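Local coordinates for acetyltransferase, GNAT family protein (PDB 6C32) that binds acetyl coenzyme A in a GNAT fold and probably transfers its acetyl group to N-terminal alanines of proteins, at residues A[122-127]-A[158-163]; A[146-151]-A[180-185]. All blocks are in the same frame, centred on the assembly; numbering follows the deposited sequence.

Contact 1. Residues A[122-127]-A[158-163]; sequences IATAAL and LAHVGF. With ACO (acetyl coenzyme *a), chain B.
His160 meets Thr124 edge-on: the two side chains cross at about a right angle, and the imidazole presents ND1 to the threonine hydroxyl. The N-H of ND1 reaches Thr124 OG1 at 2.8 Å with the oxygen only 5° out of the ring plane. That direction leaves the hydroxyl to act as donor itself, and Thr124 OG1 binds O1A of acetyl coenzyme A at 2.6 Å. The torsion of Thr124 sets up this pair of bonds: OG1 lies anti to the carbonyl carbon (chi1 -65°), which places it beside the backbone N, and both reach O1A. Thr124 N does so at 3.0 Å, while Ala123 N takes O4A of the second phosphate at 3.1 Å. Meanwhile CG2 of Thr124 packs against CB of His160 at 3.6 Å.

One turn further along helix 122-135, Leu127 supplies the apolar half. Its CD2 branch points in among three side chains, touching Val161 CG2 at 3.8 Å, the Phe163 ring at CE1 and Leu158 CD2. Leu158 CD2 also rests over a face of the Phe163 ring, toward its rim. Gly162, with positive phi, is the C-prime residue of a Schellman motif that ends helix 152-161 and turns the chain toward Phe163.

Arg205, which also binds the cofactor, lies beside His160. Two amides at the start of helix 122-135 grip the pyrophosphate, as in the GNAT pyrophosphate-binding loop, and the helix end would probably stabilise its negative charge. His160 orients the hydroxyl that, with Thr124 N, binds O1A, and its ring edge also lies beside the cofactor, CE1 to O3B 3.6 Å.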
ATOM      1  N   ILE A 122       4.364   3.273  10.498  1.00 17.41           N
ATOM      2  CA  ILE A 122       3.608   2.113  10.013  1.00 17.29           C
ATOM      3  C   ILE A 122       3.665   2.024   8.491  1.00 18.39           C
ATOM      4  O   ILE A 122       3.973   0.966   7.935  1.00 18.68           O
ATOM      5  CB  ILE A 122       2.149   2.169  10.503  1.00 17.13           C
ATOM      6  CG1 ILE A 122       2.085   2.017  12.029  1.00 18.67           C
ATOM      7  CG2 ILE A 122       1.276   1.092   9.801  1.00 14.83           C
ATOM      8  CD1 ILE A 122       0.676   2.181  12.596  1.00 18.54           C
ATOM      9  N   ALA A 123       3.339   3.121   7.789  1.00 17.54           N
ATOM     10  CA  ALA A 123       3.326   3.060   6.327  1.00 18.77           C
ATOM     11  C   ALA A 123       4.710   2.723   5.782  1.00 18.62           C
ATOM     12  O   ALA A 123       4.847   1.970   4.803  1.00 17.40           O
ATOM     13  CB  ALA A 123       2.837   4.386   5.740  1.00 15.64           C
ATOM     14  N   THR A 124       5.748   3.276   6.403  1.00 16.11           N
ATOM     15  CA  THR A 124       7.108   3.005   5.956  1.00 19.37           C
ATOM     16  C   THR A 124       7.443   1.525   6.102  1.00 18.84           C
ATOM     17  O   THR A 124       7.988   0.906   5.175  1.00 18.89           O
ATOM     18  CB  THR A 124       8.096   3.865   6.741  1.00 16.50           C
ATOM     19  OG1 THR A 124       7.868   5.248   6.425  1.00 19.94           O
ATOM     20  CG2 THR A 124       9.502   3.506   6.349  1.00 19.70           C
ATOM     21  N   ALA A 125       7.091   0.937   7.254  1.00 16.17           N
ATOM     22  CA  ALA A 125       7.326  -0.492   7.473  1.00 18.30           C
ATOM     23  C   ALA A 125       6.481  -1.341   6.537  1.00 17.81           C
ATOM     24  O   ALA A 125       6.978  -2.326   5.978  1.00 17.50           O
ATOM     25  CB  ALA A 125       7.030  -0.874   8.927  1.00 19.40           C
ATOM     26  N   ALA A 126       5.196  -0.990   6.377  1.00 16.55           N
ATOM     27  CA  ALA A 126       4.329  -1.713   5.446  1.00 19.26           C
ATOM     28  C   ALA A 126       4.910  -1.721   4.033  1.00 20.08           C
ATOM     29  O   ALA A 126       4.927  -2.757   3.354  1.00 18.42           O
ATOM     30  CB  ALA A 126       2.930  -1.083   5.446  1.00 15.42           C
ATOM     31  N   LEU A 127       5.373  -0.557   3.570  1.00 15.83           N
ATOM     32  CA  LEU A 127       5.948  -0.420   2.236  1.00 17.13           C
ATOM     33  C   LEU A 127       7.242  -1.212   2.097  1.00 19.03           C
ATOM     34  O   LEU A 127       7.479  -1.857   1.065  1.00 19.72           O
ATOM     35  CB  LEU A 127       6.208   1.061   1.942  1.00 15.44           C
ATOM     36  CG  LEU A 127       6.873   1.353   0.589  1.00 20.22           C
ATOM     37  CD1 LEU A 127       5.942   0.907  -0.563  1.00 18.62           C
ATOM     38  CD2 LEU A 127       7.213   2.850   0.472  1.00 20.06           C
ATOM     39  N   LEU A 158       7.901   7.169   0.793  1.00 18.49           N
ATOM     40  CA  LEU A 158       8.586   6.598  -0.361  1.00 18.72           C
ATOM     41  C   LEU A 158      10.082   6.873  -0.300  1.00 20.95           C
ATOM     42  O   LEU A 158      10.891   6.000  -0.633  1.00 20.11           O
ATOM     43  CB  LEU A 158       7.992   7.156  -1.659  1.00 18.93           C
ATOM     44  CG  LEU A 158       6.531   6.735  -1.902  1.00 20.11           C
ATOM     45  CD1 LEU A 158       5.756   7.797  -2.707  1.00 16.30           C
ATOM     46  CD2 LEU A 158       6.477   5.369  -2.586  1.00 16.79           C
ATOM     47  N   ALA A 159      10.465   8.084   0.129  1.00 21.11           N
ATOM     48  CA  ALA A 159      11.883   8.410   0.262  1.00 24.57           C
ATOM     49  C   ALA A 159      12.565   7.553   1.325  1.00 23.49           C
ATOM     50  O   ALA A 159      13.733   7.198   1.153  1.00 23.68           O
ATOM     51  CB  ALA A 159      12.068   9.893   0.586  1.00 22.86           C
ATOM     52  N   HIS A 160      11.863   7.215   2.420  1.00 21.65           N
ATOM     53  CA  HIS A 160      12.441   6.360   3.464  1.00 22.26           C
ATOM     54  C   HIS A 160      12.957   5.044   2.901  1.00 27.08           C
ATOM     55  O   HIS A 160      13.975   4.515   3.362  1.00 23.28           O
ATOM     56  CB  HIS A 160      11.403   6.045   4.545  1.00 21.58           C
ATOM     57  CG  HIS A 160      10.992   7.225   5.366  1.00 22.08           C
ATOM     58  ND1 HIS A 160       9.871   7.212   6.171  1.00 22.96           N
ATOM     59  CD2 HIS A 160      11.545   8.452   5.507  1.00 24.37           C
ATOM     60  CE1 HIS A 160       9.751   8.383   6.772  1.00 28.79           C
ATOM     61  NE2 HIS A 160      10.755   9.154   6.387  1.00 26.67           N
ATOM     62  N   VAL A 161      12.225   4.474   1.933  1.00 21.25           N
ATOM     63  CA  VAL A 161      12.523   3.154   1.383  1.00 23.32           C
ATOM     64  C   VAL A 161      13.465   3.239   0.181  1.00 27.59           C
ATOM     65  O   VAL A 161      14.044   2.218  -0.224  1.00 25.74           O
ATOM     66  CB  VAL A 161      11.157   2.477   1.093  1.00 23.94           C
ATOM     67  CG1 VAL A 161      11.293   1.169   0.335  1.00 27.24           C
ATOM     68  CG2 VAL A 161      10.401   2.233   2.406  1.00 24.47           C
ATOM     69  N   GLY A 162      13.675   4.428  -0.373  1.00 27.61           N
ATOM     70  CA  GLY A 162      14.629   4.618  -1.453  1.00 26.20           C
ATOM     71  C   GLY A 162      14.051   4.771  -2.847  1.00 22.46           C
ATOM     72  O   GLY A 162      14.791   4.591  -3.821  1.00 22.38           O
ATOM     73  N   PHE A 163      12.771   5.107  -2.982  1.00 21.10           N
ATOM     74  CA  PHE A 163      12.203   5.285  -4.316  1.00 20.75           C
ATOM     75  C   PHE A 163      12.852   6.470  -5.041  1.00 20.65           C
ATOM     76  O   PHE A 163      13.188   7.486  -4.428  1.00 20.71           O
ATOM     77  CB  PHE A 163      10.687   5.480  -4.210  1.00 19.15           C
ATOM     78  CG  PHE A 163       9.923   4.185  -4.102  1.00 21.43           C
ATOM     79  CD1 PHE A 163       9.754   3.563  -2.873  1.00 21.98           C
ATOM     80  CD2 PHE A 163       9.387   3.577  -5.243  1.00 19.18           C
ATOM     81  CE1 PHE A 163       9.060   2.359  -2.771  1.00 20.32           C
ATOM     82  CE2 PHE A 163       8.678   2.376  -5.154  1.00 19.22           C
ATOM     83  CZ  PHE A 163       8.513   1.765  -3.924  1.00 18.54           C
TER
HETATM   84  N1A ACO B 301       5.508  17.320   5.561  1.00 29.78           N
HETATM   85  C2A ACO B 301       6.635  16.587   5.663  1.00 28.10           C
HETATM   86  N3A ACO B 301       6.663  15.418   6.316  1.00 26.61           N
HETATM   87  C4A ACO B 301       5.539  14.937   6.913  1.00 24.93           C
HETATM   88  C5A ACO B 301       4.352  15.658   6.845  1.00 27.68           C
HETATM   89  C6A ACO B 301       4.373  16.895   6.132  1.00 29.18           C
HETATM   90  N6A ACO B 301       3.126  17.699   6.023  1.00 31.87           N
HETATM   91  N7A ACO B 301       3.436  14.967   7.498  1.00 30.58           N
HETATM   92  C8A ACO B 301       4.000  13.867   7.963  1.00 27.08           C
HETATM   93  N9A ACO B 301       5.281  13.856   7.619  1.00 27.40           N
HETATM   94  C1B ACO B 301       6.275  12.813   7.934  1.00 28.31           C
HETATM   95  C2B ACO B 301       6.091  12.189   9.032  1.00 28.97           C
HETATM   96  O2B ACO B 301       6.644  12.881  10.205  1.00 26.24           O
HETATM   97  C3B ACO B 301       6.920  10.787   8.761  1.00 22.92           C
HETATM   98  O3B ACO B 301       8.341  11.075   8.692  1.00 24.20           O
HETATM   99  P3B ACO B 301       9.351  11.151  10.011  1.00 30.09           P
HETATM  100  O7A ACO B 301       9.024  12.380  10.869  1.00 26.95           O
HETATM  101  O8A ACO B 301      10.759  11.220   9.422  1.00 28.15           O
HETATM  102  O9A ACO B 301       9.201   9.925  10.884  1.00 25.11           O
HETATM  103  C4B ACO B 301       6.570  10.431   7.535  1.00 22.31           C
HETATM  104  O4B ACO B 301       6.039  11.678   6.863  1.00 24.50           O
HETATM  105  C5B ACO B 301       5.402   9.377   7.559  1.00 19.89           C
HETATM  106  O5B ACO B 301       6.104   8.151   7.674  1.00 19.36           O
HETATM  107  P1A ACO B 301       5.289   6.970   8.445  1.00 20.86           P
HETATM  108  O1A ACO B 301       5.950   5.648   8.154  1.00 19.62           O
HETATM  109  O2A ACO B 301       5.198   7.330   9.915  1.00 20.09           O
HETATM  110  O3A ACO B 301       3.852   7.030   7.703  1.00 21.20           O
HETATM  111  P2A ACO B 301       2.344   6.964   8.336  1.00 20.38           P
HETATM  112  O4A ACO B 301       2.147   5.686   9.107  1.00 19.49           O
HETATM  113  O5A ACO B 301       2.177   8.247   9.180  1.00 20.10           O
HETATM  114  O6A ACO B 301       1.323   7.013   7.031  1.00 20.30           O
HETATM  115  CBP ACO B 301       0.370   8.069   5.066  1.00 18.65           C
HETATM  116  CCP ACO B 301       1.554   8.063   6.063  1.00 20.21           C
HETATM  117  CDP ACO B 301       0.647   9.130   3.998  1.00 18.82           C
HETATM  118  CEP ACO B 301       0.269   6.666   4.398  1.00 18.14           C
HETATM  119  CAP ACO B 301      -0.899   8.382   5.842  1.00 22.55           C
HETATM  120  OAP ACO B 301      -0.848   9.740   6.361  1.00 24.29           O
HETATM  121  C9P ACO B 301      -2.131   8.259   5.004  1.00 17.68           C
HETATM  122  O9P ACO B 301      -2.703   7.175   4.914  1.00 17.85           O
HETATM  123  N8P ACO B 301      -2.636   9.448   4.324  1.00 20.52           N
HETATM  124  C7P ACO B 301      -3.844   9.491   3.492  1.00 21.95           C
HETATM  125  C6P ACO B 301      -3.800   8.467   2.337  1.00 22.46           C
HETATM  126  C5P ACO B 301      -2.522   8.649   1.485  1.00 22.87           C
HETATM  127  O5P ACO B 301      -2.030   9.767   1.256  1.00 23.04           O
HETATM  128  N4P ACO B 301      -1.880   7.445   0.964  1.00 19.91           N
HETATM  129  C3P ACO B 301      -0.646   7.551   0.110  1.00 17.57           C
HETATM  130  C2P ACO B 301      -1.188   7.935  -1.305  1.00 21.11           C
HETATM  131  S1P ACO B 301       0.169   7.797  -2.501  1.00 21.17           S
HETATM  132  C   ACO B 301       0.642   6.035  -2.491  1.00 20.40           C
HETATM  133  O   ACO B 301      -0.057   5.208  -1.971  1.00 17.55           O
HETATM  134  CH3 ACO B 301       1.979   5.632  -3.190  1.00 15.25           C

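Contact 2. Residues A[146-151]-A[180-185]. With ACO (acetyl coenzyme *a), chain B.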
ATOM      1  N   THR A 146       2.603   6.120  -7.760  1.00 16.34           N
ATOM      2  CA  THR A 146       2.235   7.465  -8.173  1.00 19.63           C
ATOM      3  C   THR A 146       1.730   8.227  -6.957  1.00 19.07           C
ATOM      4  O   THR A 146       1.031   7.665  -6.106  1.00 17.47           O
ATOM      5  CB  THR A 146       1.172   7.466  -9.278  1.00 19.98           C
ATOM      6  OG1 THR A 146       0.043   6.681  -8.861  1.00 19.40           O
ATOM      7  CG2 THR A 146       1.760   6.889 -10.571  1.00 17.98           C
ATOM      8  N   VAL A 147       2.093   9.505  -6.880  1.00 16.80           N
ATOM      9  CA  VAL A 147       1.817  10.297  -5.685  1.00 16.49           C
ATOM     10  C   VAL A 147       1.757  11.769  -6.074  1.00 19.82           C
ATOM     11  O   VAL A 147       2.610  12.266  -6.825  1.00 16.93           O
ATOM     12  CB  VAL A 147       2.878  10.039  -4.596  1.00 15.82           C
ATOM     13  CG1 VAL A 147       4.283  10.338  -5.114  1.00 17.00           C
ATOM     14  CG2 VAL A 147       2.558  10.842  -3.314  1.00 17.46           C
ATOM     15  N   ARG A 148       0.734  12.468  -5.591  1.00 18.83           N
ATOM     16  CA  ARG A 148       0.623  13.887  -5.901  1.00 21.29           C
ATOM     17  C   ARG A 148       1.824  14.634  -5.323  1.00 20.20           C
ATOM     18  O   ARG A 148       2.254  14.340  -4.196  1.00 20.37           O
ATOM     19  CB  ARG A 148      -0.681  14.460  -5.346  1.00 20.16           C
ATOM     20  CG  ARG A 148      -1.941  13.893  -6.013  1.00 19.09           C
ATOM     21  CD  ARG A 148      -3.197  14.542  -5.437  1.00 24.20           C
ATOM     22  NE  ARG A 148      -3.225  15.992  -5.625  1.00 24.10           N
ATOM     23  CZ  ARG A 148      -4.120  16.795  -5.052  1.00 30.71           C
ATOM     24  NH1 ARG A 148      -5.057  16.289  -4.259  1.00 29.09           N
ATOM     25  NH2 ARG A 148      -4.081  18.104  -5.267  1.00 29.62           N
ATOM     26  N   PRO A 149       2.406  15.576  -6.070  1.00 20.64           N
ATOM     27  CA  PRO A 149       3.500  16.386  -5.506  1.00 21.16           C
ATOM     28  C   PRO A 149       3.143  17.014  -4.181  1.00 21.35           C
ATOM     29  O   PRO A 149       4.015  17.147  -3.314  1.00 23.78           O
ATOM     30  CB  PRO A 149       3.742  17.456  -6.583  1.00 22.91           C
ATOM     31  CG  PRO A 149       3.255  16.832  -7.847  1.00 23.47           C
ATOM     32  CD  PRO A 149       2.069  15.976  -7.443  1.00 21.78           C
ATOM     33  N   GLU A 150       1.868  17.368  -3.989  1.00 20.26           N
ATOM     34  CA  GLU A 150       1.392  17.968  -2.748  1.00 24.33           C
ATOM     35  C   GLU A 150       1.395  16.989  -1.577  1.00 28.31           C
ATOM     36  O   GLU A 150       1.361  17.428  -0.422  1.00 20.84           O
ATOM     37  CB  GLU A 150      -0.036  18.501  -2.939  1.00 24.57           C
ATOM     38  CG  GLU A 150      -0.182  19.613  -3.969  1.00 26.14           C
ATOM     39  CD  GLU A 150      -0.140  19.108  -5.410  1.00 32.72           C
ATOM     40  OE1 GLU A 150      -0.346  17.896  -5.634  1.00 26.30           O
ATOM     41  OE2 GLU A 150       0.120  19.929  -6.319  1.00 33.20           O
ATOM     42  N   ASN A 151       1.408  15.679  -1.842  1.00 20.67           N
ATOM     43  CA  ASN A 151       1.293  14.663  -0.789  1.00 21.08           C
ATOM     44  C   ASN A 151       2.655  14.468  -0.123  1.00 22.23           C
ATOM     45  O   ASN A 151       3.307  13.429  -0.243  1.00 19.71           O
ATOM     46  CB  ASN A 151       0.752  13.351  -1.359  1.00 20.15           C
ATOM     47  CG  ASN A 151       0.255  12.405  -0.272  1.00 24.12           C
ATOM     48  OD1 ASN A 151       0.582  12.578   0.904  1.00 19.12           O
ATOM     49  ND2 ASN A 151      -0.548  11.402  -0.662  1.00 19.45           N
ATOM     50  N   ARG A 180      -5.456  15.350 -11.539  1.00 21.09           N
ATOM     51  CA  ARG A 180      -4.302  15.885 -10.822  1.00 20.97           C
ATOM     52  C   ARG A 180      -3.006  15.258 -11.306  1.00 22.70           C
ATOM     53  O   ARG A 180      -2.933  14.040 -11.517  1.00 18.25           O
ATOM     54  CB  ARG A 180      -4.423  15.637  -9.314  1.00 24.71           C
ATOM     55  CG  ARG A 180      -5.785  15.929  -8.745  1.00 27.24           C
ATOM     56  CD  ARG A 180      -5.919  17.402  -8.487  1.00 32.87           C
ATOM     57  NE  ARG A 180      -7.139  17.721  -7.751  1.00 36.61           N
ATOM     58  CZ  ARG A 180      -7.394  18.927  -7.261  1.00 39.13           C
ATOM     59  NH1 ARG A 180      -6.503  19.897  -7.433  1.00 32.36           N
ATOM     60  NH2 ARG A 180      -8.528  19.161  -6.605  1.00 37.35           N
ATOM     61  N   ASP A 181      -1.980  16.096 -11.448  1.00 18.43           N
ATOM     62  CA  ASP A 181      -0.634  15.601 -11.707  1.00 21.30           C
ATOM     63  C   ASP A 181      -0.214  14.633 -10.604  1.00 23.22           C
ATOM     64  O   ASP A 181      -0.524  14.840  -9.425  1.00 19.81           O
ATOM     65  CB  ASP A 181       0.368  16.755 -11.746  1.00 22.29           C
ATOM     66  CG  ASP A 181       0.162  17.696 -12.915  1.00 25.09           C
ATOM     67  OD1 ASP A 181      -0.754  17.481 -13.750  1.00 22.13           O
ATOM     68  OD2 ASP A 181       0.946  18.664 -12.983  1.00 25.90           O
ATOM     69  N   HIS A 182       0.504  13.578 -10.986  1.00 21.86           N
ATOM     70  CA  HIS A 182       1.109  12.666 -10.021  1.00 21.84           C
ATOM     71  C   HIS A 182       2.557  12.456 -10.412  1.00 20.14           C
ATOM     72  O   HIS A 182       2.859  12.245 -11.592  1.00 18.33           O
ATOM     73  CB  HIS A 182       0.403  11.301  -9.974  1.00 16.64           C
ATOM     74  CG  HIS A 182      -0.895  11.311  -9.239  1.00 20.51           C
ATOM     75  ND1 HIS A 182      -1.989  12.028  -9.672  1.00 19.61           N
ATOM     76  CD2 HIS A 182      -1.276  10.690  -8.095  1.00 19.70           C
ATOM     77  CE1 HIS A 182      -2.992  11.844  -8.830  1.00 24.60           C
ATOM     78  NE2 HIS A 182      -2.588  11.029  -7.871  1.00 21.14           N
ATOM     79  N   LEU A 183       3.447  12.521  -9.428  1.00 17.88           N
ATOM     80  CA  LEU A 183       4.810  12.073  -9.647  1.00 17.40           C
ATOM     81  C   LEU A 183       4.820  10.561  -9.834  1.00 19.96           C
ATOM     82  O   LEU A 183       3.996   9.845  -9.267  1.00 18.52           O
ATOM     83  CB  LEU A 183       5.692  12.454  -8.457  1.00 21.53           C
ATOM     84  CG  LEU A 183       6.018  13.938  -8.313  1.00 23.49           C
ATOM     85  CD1 LEU A 183       6.457  14.226  -6.879  1.00 25.20           C
ATOM     86  CD2 LEU A 183       7.130  14.289  -9.294  1.00 24.81           C
ATOM     87  N   LEU A 184       5.749  10.079 -10.653  1.00 15.37           N
ATOM     88  CA  LEU A 184       5.997   8.655 -10.812  1.00 16.23           C
ATOM     89  C   LEU A 184       7.345   8.355 -10.169  1.00 17.78           C
ATOM     90  O   LEU A 184       8.356   8.965 -10.538  1.00 17.40           O
ATOM     91  CB  LEU A 184       6.001   8.253 -12.287  1.00 16.84           C
ATOM     92  CG  LEU A 184       6.334   6.779 -12.512  1.00 16.88           C
ATOM     93  CD1 LEU A 184       5.172   5.899 -11.987  1.00 16.18           C
ATOM     94  CD2 LEU A 184       6.656   6.502 -13.994  1.00 18.89           C
ATOM     95  N   VAL A 185       7.349   7.455  -9.186  1.00 16.04           N
ATOM     96  CA  VAL A 185       8.574   7.041  -8.515  1.00 18.09           C
ATOM     97  C   VAL A 185       8.714   5.535  -8.690  1.00 19.57           C
ATOM     98  O   VAL A 185       7.733   4.817  -8.909  1.00 16.73           O
ATOM     99  CB  VAL A 185       8.605   7.435  -7.017  1.00 16.69           C
ATOM    100  CG1 VAL A 185       8.463   8.958  -6.848  1.00 19.66           C
ATOM    101  CG2 VAL A 185       7.512   6.705  -6.231  1.00 16.13           C
TER
HETATM  102  N1A ACO B 301       5.508  17.320   5.561  1.00 29.78           N
HETATM  103  C2A ACO B 301       6.635  16.587   5.663  1.00 28.10           C
HETATM  104  N3A ACO B 301       6.663  15.418   6.316  1.00 26.61           N
HETATM  105  C4A ACO B 301       5.539  14.937   6.913  1.00 24.93           C
HETATM  106  C5A ACO B 301       4.352  15.658   6.845  1.00 27.68           C
HETATM  107  C6A ACO B 301       4.373  16.895   6.132  1.00 29.18           C
HETATM  108  N6A ACO B 301       3.126  17.699   6.023  1.00 31.87           N
HETATM  109  N7A ACO B 301       3.436  14.967   7.498  1.00 30.58           N
HETATM  110  C8A ACO B 301       4.000  13.867   7.963  1.00 27.08           C
HETATM  111  N9A ACO B 301       5.281  13.856   7.619  1.00 27.40           N
HETATM  112  C1B ACO B 301       6.275  12.813   7.934  1.00 28.31           C
HETATM  113  C2B ACO B 301       6.091  12.189   9.032  1.00 28.97           C
HETATM  114  O2B ACO B 301       6.644  12.881  10.205  1.00 26.24           O
HETATM  115  C3B ACO B 301       6.920  10.787   8.761  1.00 22.92           C
HETATM  116  O3B ACO B 301       8.341  11.075   8.692  1.00 24.20           O
HETATM  117  P3B ACO B 301       9.351  11.151  10.011  1.00 30.09           P
HETATM  118  O7A ACO B 301       9.024  12.380  10.869  1.00 26.95           O
HETATM  119  O8A ACO B 301      10.759  11.220   9.422  1.00 28.15           O
HETATM  120  O9A ACO B 301       9.201   9.925  10.884  1.00 25.11           O
HETATM  121  C4B ACO B 301       6.570  10.431   7.535  1.00 22.31           C
HETATM  122  O4B ACO B 301       6.039  11.678   6.863  1.00 24.50           O
HETATM  123  C5B ACO B 301       5.402   9.377   7.559  1.00 19.89           C
HETATM  124  O5B ACO B 301       6.104   8.151   7.674  1.00 19.36           O
HETATM  125  P1A ACO B 301       5.289   6.970   8.445  1.00 20.86           P
HETATM  126  O1A ACO B 301       5.950   5.648   8.154  1.00 19.62           O
HETATM  127  O2A ACO B 301       5.198   7.330   9.915  1.00 20.09           O
HETATM  128  O3A ACO B 301       3.852   7.030   7.703  1.00 21.20           O
HETATM  129  P2A ACO B 301       2.344   6.964   8.336  1.00 20.38           P
HETATM  130  O4A ACO B 301       2.147   5.686   9.107  1.00 19.49           O
HETATM  131  O5A ACO B 301       2.177   8.247   9.180  1.00 20.10           O
HETATM  132  O6A ACO B 301       1.323   7.013   7.031  1.00 20.30           O
HETATM  133  CBP ACO B 301       0.370   8.069   5.066  1.00 18.65           C
HETATM  134  CCP ACO B 301       1.554   8.063   6.063  1.00 20.21           C
HETATM  135  CDP ACO B 301       0.647   9.130   3.998  1.00 18.82           C
HETATM  136  CEP ACO B 301       0.269   6.666   4.398  1.00 18.14           C
HETATM  137  CAP ACO B 301      -0.899   8.382   5.842  1.00 22.55           C
HETATM  138  OAP ACO B 301      -0.848   9.740   6.361  1.00 24.29           O
HETATM  139  C9P ACO B 301      -2.131   8.259   5.004  1.00 17.68           C
HETATM  140  O9P ACO B 301      -2.703   7.175   4.914  1.00 17.85           O
HETATM  141  N8P ACO B 301      -2.636   9.448   4.324  1.00 20.52           N
HETATM  142  C7P ACO B 301      -3.844   9.491   3.492  1.00 21.95           C
HETATM  143  C6P ACO B 301      -3.800   8.467   2.337  1.00 22.46           C
HETATM  144  C5P ACO B 301      -2.522   8.649   1.485  1.00 22.87           C
HETATM  145  O5P ACO B 301      -2.030   9.767   1.256  1.00 23.04           O
HETATM  146  N4P ACO B 301      -1.880   7.445   0.964  1.00 19.91           N
HETATM  147  C3P ACO B 301      -0.646   7.551   0.110  1.00 17.57           C
HETATM  148  C2P ACO B 301      -1.188   7.935  -1.305  1.00 21.11           C
HETATM  149  S1P ACO B 301       0.169   7.797  -2.501  1.00 21.17           S
HETATM  150  C   ACO B 301       0.642   6.035  -2.491  1.00 20.40           C
HETATM  151  O   ACO B 301      -0.057   5.208  -1.971  1.00 17.55           O
HETATM  152  CH3 ACO B 301       1.979   5.632  -3.190  1.00 15.25           C
HETATM  153  O   HOH W   1      -1.522  17.024  -7.908  1.00 22.53           O
HETATM  154  O   HOH W   2      -3.370  19.449  -7.676  1.00 38.53           O
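Val147 and Leu183 exchange two backbone hydrogen bonds, Val147 N to Leu183 O at 3.1 Å and Leu183 N to Val147 O at 2.7 Å, forming an antiparallel hydrogen-bonded pair. Thr146 and Leu184 form the adjoining non-hydrogen-bonded pair, and a CA-H...O contact from Thr146 to Leu183 O supplements the ladder.

Apolar contacts flank it. CG2 of Thr146 meets CD1 of Leu184, whereas CG1 of Val147 touches CB of Leu183 on the other sheet face. Beyond the strand, the Pro149 ring lies against Leu183, CG to CG at 4.0 Å.

Contacts over flat groups come next. Arg148 CG sits over a face of the His182 ring as a CH-pi contact, 3.7 Å from its centroid and 22° off the normal. The ring's rotation is fixed by His182 ND1, which donates to Arg180 O at 2.9 Å, an acceptor near the ring plane. The bend of Arg148 at chi3 (60°) brings its guanidinium into an offset stack on Arg180, one face over Arg180 CD, with guanidinium centres 4.5 Å apart and planes at 23°.

Water and a carboxylate would probably ease the closeness of two positive charges. One water accepts from both Arg148 NH2 and Arg180 NH1; another accepts from Arg148 NE and donates to Glu150 OE1 and Asp181 O. Glu150 also forms a salt bridge with Arg148 NE, and Arg180 has further acceptors in the carbonyls of Val175 and Asp176.

A type I turn from Arg148 leads to Asn151, whose ND2 donates to ACO O5P at 2.9 Å while its OD1 caps Ser154 N. A strand thus passes through a turn into an N-capped helix, with the N-cap side chain holding the pantetheine arm, in the acetyl-CoA site of a GNAT fold.

In the fold
The two contacts lie about 16 Å apart, centre to centre, and their segments alternate along the chain: 122-127, 146-151, 158-163, 180-185. Helix 122-135 leads into strand 142-147, which leads into helix 152-161, and strand 178-188 then returns to pair with strand 142-147 in the mixed sheet. Segment 158-163 is the bridge, since Leu158 packs on Val147 and Val185, and Phe163 also meets Val185. Both contacts touch the same acetyl coenzyme A. The principle illustrated is a division of labour within one GNAT fold: 122-127 and 146-151 bind the pyrophosphate and the pantetheine arm, while 158-163 and 180-185 pack against them.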